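Local coordinates for aerobactin synthase IucA (Klebsiella pneumoniae subsp. pneumoniae, PDB 5JM8), which catalyses, as an ATP-dependent NIS synthetase, a ligation step in the assembly of the siderophore aerobactin, at residues A135-F138 and G139-E142; H399-V402 and D403-H407. One frame throughout, in Å; residues are numbered along the deposited sequence.

Overall arrangement
Following the chain from the N terminus, interaction 1 comes first, where the loop after helix 101-124 turns into the short helix 138-142. Interaction 2 comes much later, within the long helix 394-420. Both are local contacts inside one continuous stretch, so neither closes a long loop. They stand in series along the chain and neither nest nor cross. The centres of interactions 1 and 2 are about 20 Å apart, and the two do not touch. Strands of one mixed sheet lie beside both: 360-363 and 431-435 border interaction 1, and 440-445 borders interaction 2. Interaction 1 is the nearer of the two to the bound ATP.

Interaction 1: residues A135-F138 and G139-E142; sequences ALNF and GEAE
The first torsions of Asn-137 and Glu-140 turn their side chains toward each other. In Asn-137, chi1 of 69° sets CG between the backbone N and the carbonyl carbon. This folds the amide back over the helix start, where OD1 faces the N-H of Glu-140. Glu-140 has CG anti to its carbonyl carbon (chi1 -71°) and is extended beyond it, so its carboxylate reaches back to the loop. Two bonds result. Glu-140 N donates to Asn-137 OD1 at 2.7 Å, nearly along the side-chain C=O axis. In return, Asn-137 N donates to Glu-140 OE1 at 2.9 Å, on the anti side of the carboxylate and 16° out of its plane. The two side chains cross at about a right angle.

This reciprocal pair is a capping box, with Asn-137 as the N-cap of helix 138-142. It fixes the side chains of both residues and satisfies two backbone N-H groups at the helix start. The helix then continues by ordinary backbone bonds, from Ala-141 N to Asn-137 O and from Glu-142 N to Phe-138 O. Leu-136 CD2 rests 3.6 Å from Glu-140 OE1, and Leu-136 CD1 lies 4.3 Å from Ala-141 CB.

One turn after Phe-138, Glu-142 CG lies over one face of the Phe-138 ring. This CH-pi contact puts CG 3.8 Å from the ring centroid. The chain then bends, and Glu-142 OE2 comes 3.5 Å from Phe-138 CE1. A water donates to both Phe-138 O and Glu-142 OE2, the latter at 2.7 Å, and so bridges backbone and carboxylate. The same carboxylate is held by Arg-446 in a salt bridge and by Thr-263 in a hydrogen bond. The side chain of Glu-142 is about 7 Å from the bound ATP. Tyr-269 meets the Phe-138 ring edge-to-face.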
loop_
_atom_site.group_PDB
_atom_site.type_symbol
_atom_site.label_atom_id
_atom_site.label_comp_id
_atom_site.label_asym_id
_atom_site.label_seq_id
_atom_site.Cartn_x
_atom_site.Cartn_y
_atom_site.Cartn_z
ATOM N N ALA A 135 4.895 14.021 -6.998
ATOM C CA ALA A 135 6.070 13.354 -7.537
ATOM C C ALA A 135 5.670 12.140 -8.369
ATOM O O ALA A 135 4.851 11.320 -7.947
ATOM C CB ALA A 135 7.003 12.943 -6.409
ATOM N N LEU A 136 6.268 12.028 -9.550
ATOM C CA LEU A 136 5.968 10.934 -10.463
ATOM C C LEU A 136 6.739 9.666 -10.139
ATOM O O LEU A 136 7.872 9.726 -9.660
ATOM C CB LEU A 136 6.279 11.352 -11.900
ATOM C CG LEU A 136 5.490 12.536 -12.458
ATOM C CD1 LEU A 136 5.931 12.811 -13.875
ATOM C CD2 LEU A 136 4.002 12.260 -12.400
ATOM N N ASN A 137 6.118 8.521 -10.404
ATOM C CA ASN A 137 6.830 7.256 -10.337
ATOM C C ASN A 137 7.431 6.969 -11.705
ATOM O O ASN A 137 7.159 7.685 -12.668
ATOM C CB ASN A 137 5.912 6.114 -9.863
ATOM C CG ASN A 137 4.830 5.735 -10.875
ATOM O OD1 ASN A 137 5.016 5.815 -12.087
ATOM N ND2 ASN A 137 3.690 5.290 -10.359
ATOM N N PHE A 138 8.236 5.917 -11.787
ATOM C CA PHE A 138 8.954 5.588 -13.008
ATOM C C PHE A 138 8.030 5.428 -14.211
ATOM O O PHE A 138 8.290 5.979 -15.278
ATOM C CB PHE A 138 9.760 4.312 -12.797
ATOM C CG PHE A 138 10.457 3.824 -14.028
ATOM C CD1 PHE A 138 11.652 4.391 -14.429
ATOM C CD2 PHE A 138 9.925 2.789 -14.776
ATOM C CE1 PHE A 138 12.300 3.944 -15.561
ATOM C CE2 PHE A 138 10.571 2.336 -15.910
ATOM C CZ PHE A 138 11.759 2.914 -16.301
ATOM N N GLY A 139 6.944 4.685 -14.030
ATOM C CA GLY A 139 6.009 4.423 -15.110
ATOM C C GLY A 139 5.303 5.671 -15.609
ATOM O O GLY A 139 5.109 5.846 -16.811
ATOM N N GLU A 140 4.910 6.538 -14.682
ATOM C CA GLU A 140 4.240 7.785 -15.033
ATOM C C GLU A 140 5.131 8.669 -15.901
ATOM O O GLU A 140 4.683 9.209 -16.911
ATOM C CB GLU A 140 3.825 8.545 -13.771
ATOM C CG GLU A 140 2.669 7.905 -13.011
ATOM C CD GLU A 140 2.350 8.616 -11.710
ATOM O OE1 GLU A 140 3.295 9.030 -11.008
ATOM O OE2 GLU A 140 1.151 8.764 -11.393
ATOM N N ALA A 141 6.391 8.812 -15.502
ATOM C CA ALA A 141 7.331 9.657 -16.230
ATOM C C ALA A 141 7.605 9.100 -17.623
ATOM O O ALA A 141 7.745 9.856 -18.581
ATOM C CB ALA A 141 8.632 9.793 -15.451
ATOM N N GLU A 142 7.670 7.777 -17.730
ATOM C CA GLU A 142 8.012 7.131 -18.992
ATOM C C GLU A 142 6.933 7.303 -20.049
ATOM O O GLU A 142 7.190 7.110 -21.235
ATOM C CB GLU A 142 8.269 5.640 -18.778
ATOM C CG GLU A 142 9.578 5.321 -18.078
ATOM C CD GLU A 142 10.796 5.798 -18.842
ATOM O OE1 GLU A 142 10.748 5.827 -20.087
ATOM O OE2 GLU A 142 11.803 6.150 -18.192
HETATM O O HOH W 1 10.963 7.532 -16.003
#

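Interaction 2: residues H399-V402 and D403-H407; sequences HAWV and DAYCH
Residues His-399 to His-407 lie within helix 394-420, in which Asp-403, Ala-404, Tyr-405 and Cys-406 each donate N-H to the carbonyl four residues earlier. The bond from Asp-403 N to His-399 O is 2.8 Å long. Trp-401 and Tyr-405 carry the main side-chain contact. Both have CG anti to the backbone N (chi1 -162° and 168°), which sends the two rings out from the same side of the helix. The ring planes are near parallel, at 13°, but slid apart. The centroids of the Trp-401 six-membered ring and the Tyr-405 ring are 5.9 Å apart, so overlap is slight. The closest approach between the two side chains is Trp-401 CZ3 to Tyr-405 CB, at 3.8 Å. Val-402 CG1 and Cys-406 SG make a looser apolar pair at 4.5 Å. The Asp-403 carboxylate lies beside His-399 O, and its OD2 forms a salt bridge with Arg-512. His-399 NE2 is hydrogen-bonded to Asp-504. From helix 506-521, Leu-509 and Arg-512 pack on His-399, and Leu-516 on Asp-403 and Cys-406. Helix 475-500 meets Trp-401, Val-402 and Tyr-405, while helix 378-390 and Pro-440 of strand 440-445 also press on Trp-401.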
loop_
_atom_site.group_PDB
_atom_site.type_symbol
_atom_site.label_atom_id
_atom_site.label_comp_id
_atom_site.label_asym_id
_atom_site.label_seq_id
_atom_site.Cartn_x
_atom_site.Cartn_y
_atom_site.Cartn_z
ATOM N N HIS A 399 18.651 26.375 -8.260
ATOM C CA HIS A 399 20.094 26.231 -8.126
ATOM C C HIS A 399 20.453 24.922 -7.431
ATOM O O HIS A 399 21.345 24.197 -7.876
ATOM C CB HIS A 399 20.675 27.408 -7.348
ATOM C CG HIS A 399 20.600 28.712 -8.080
ATOM N ND1 HIS A 399 20.789 29.926 -7.454
ATOM C CD2 HIS A 399 20.367 28.994 -9.383
ATOM C CE1 HIS A 399 20.669 30.899 -8.340
ATOM N NE2 HIS A 399 20.414 30.360 -9.519
ATOM N N ALA A 400 19.754 24.630 -6.339
ATOM C CA ALA A 400 19.964 23.395 -5.594
ATOM C C ALA A 400 19.730 22.167 -6.469
ATOM O O ALA A 400 20.486 21.199 -6.405
ATOM C CB ALA A 400 19.052 23.358 -4.384
ATOM N N TRP A 401 18.679 22.209 -7.281
ATOM C CA TRP A 401 18.354 21.092 -8.160
ATOM C C TRP A 401 19.439 20.920 -9.223
ATOM O O TRP A 401 19.872 19.802 -9.504
ATOM C CB TRP A 401 16.983 21.300 -8.813
ATOM C CG TRP A 401 16.383 20.039 -9.375
ATOM C CD1 TRP A 401 15.400 19.277 -8.812
ATOM C CD2 TRP A 401 16.734 19.394 -10.606
ATOM N NE1 TRP A 401 15.118 18.199 -9.618
ATOM C CE2 TRP A 401 15.923 18.250 -10.725
ATOM C CE3 TRP A 401 17.654 19.677 -11.620
ATOM C CZ2 TRP A 401 16.007 17.385 -11.815
ATOM C CZ3 TRP A 401 17.735 18.818 -12.700
ATOM C CH2 TRP A 401 16.917 17.688 -12.790
ATOM N N VAL A 402 19.884 22.032 -9.804
ATOM C CA VAL A 402 20.919 21.999 -10.837
ATOM C C VAL A 402 22.270 21.549 -10.286
ATOM O O VAL A 402 22.994 20.801 -10.943
ATOM C CB VAL A 402 21.090 23.380 -11.506
ATOM C CG1 VAL A 402 22.336 23.405 -12.393
ATOM C CG2 VAL A 402 19.856 23.728 -12.322
ATOM N N ASP A 403 22.623 22.022 -9.096
ATOM C CA ASP A 403 23.880 21.622 -8.470
ATOM C C ASP A 403 23.900 20.129 -8.168
ATOM O O ASP A 403 24.899 19.453 -8.408
ATOM C CB ASP A 403 24.113 22.412 -7.184
ATOM C CG ASP A 403 24.300 23.894 -7.436
ATOM O OD1 ASP A 403 24.549 24.276 -8.600
ATOM O OD2 ASP A 403 24.206 24.676 -6.467
ATOM N N ALA A 404 22.792 19.621 -7.638
ATOM C CA ALA A 404 22.677 18.203 -7.318
ATOM C C ALA A 404 22.676 17.351 -8.581
ATOM O O ALA A 404 23.138 16.212 -8.568
ATOM C CB ALA A 404 21.420 17.949 -6.514
ATOM N N TYR A 405 22.147 17.907 -9.667
ATOM C CA TYR A 405 22.140 17.222 -10.954
ATOM C C TYR A 405 23.567 17.008 -11.444
ATOM O O TYR A 405 23.904 15.945 -11.963
ATOM C CB TYR A 405 21.335 18.021 -11.981
ATOM C CG TYR A 405 21.504 17.548 -13.411
ATOM C CD1 TYR A 405 20.711 16.533 -13.928
ATOM C CD2 TYR A 405 22.449 18.127 -14.246
ATOM C CE1 TYR A 405 20.858 16.103 -15.237
ATOM C CE2 TYR A 405 22.606 17.704 -15.554
ATOM C CZ TYR A 405 21.807 16.692 -16.044
ATOM O OH TYR A 405 21.960 16.268 -17.347
ATOM N N CYS A 406 24.405 18.022 -11.267
ATOM C CA CYS A 406 25.806 17.935 -11.657
ATOM C C CYS A 406 26.549 16.875 -10.848
ATOM O O CYS A 406 27.296 16.070 -11.403
ATOM C CB CYS A 406 26.490 19.293 -11.484
ATOM S SG CYS A 406 25.836 20.589 -12.545
ATOM N N HIS A 407 26.339 16.882 -9.536
ATOM C CA HIS A 407 27.032 15.962 -8.641
ATOM C C HIS A 407 26.560 14.518 -8.793
ATOM O O HIS A 407 27.360 13.587 -8.690
ATOM C CB HIS A 407 26.848 16.394 -7.185
ATOM C CG HIS A 407 27.642 17.605 -6.804
ATOM N ND1 HIS A 407 27.052 18.778 -6.384
ATOM C CD2 HIS A 407 28.979 17.820 -6.764
ATOM C CE1 HIS A 407 27.992 19.665 -6.106
ATOM N NE2 HIS A 407 29.169 19.109 -6.330
#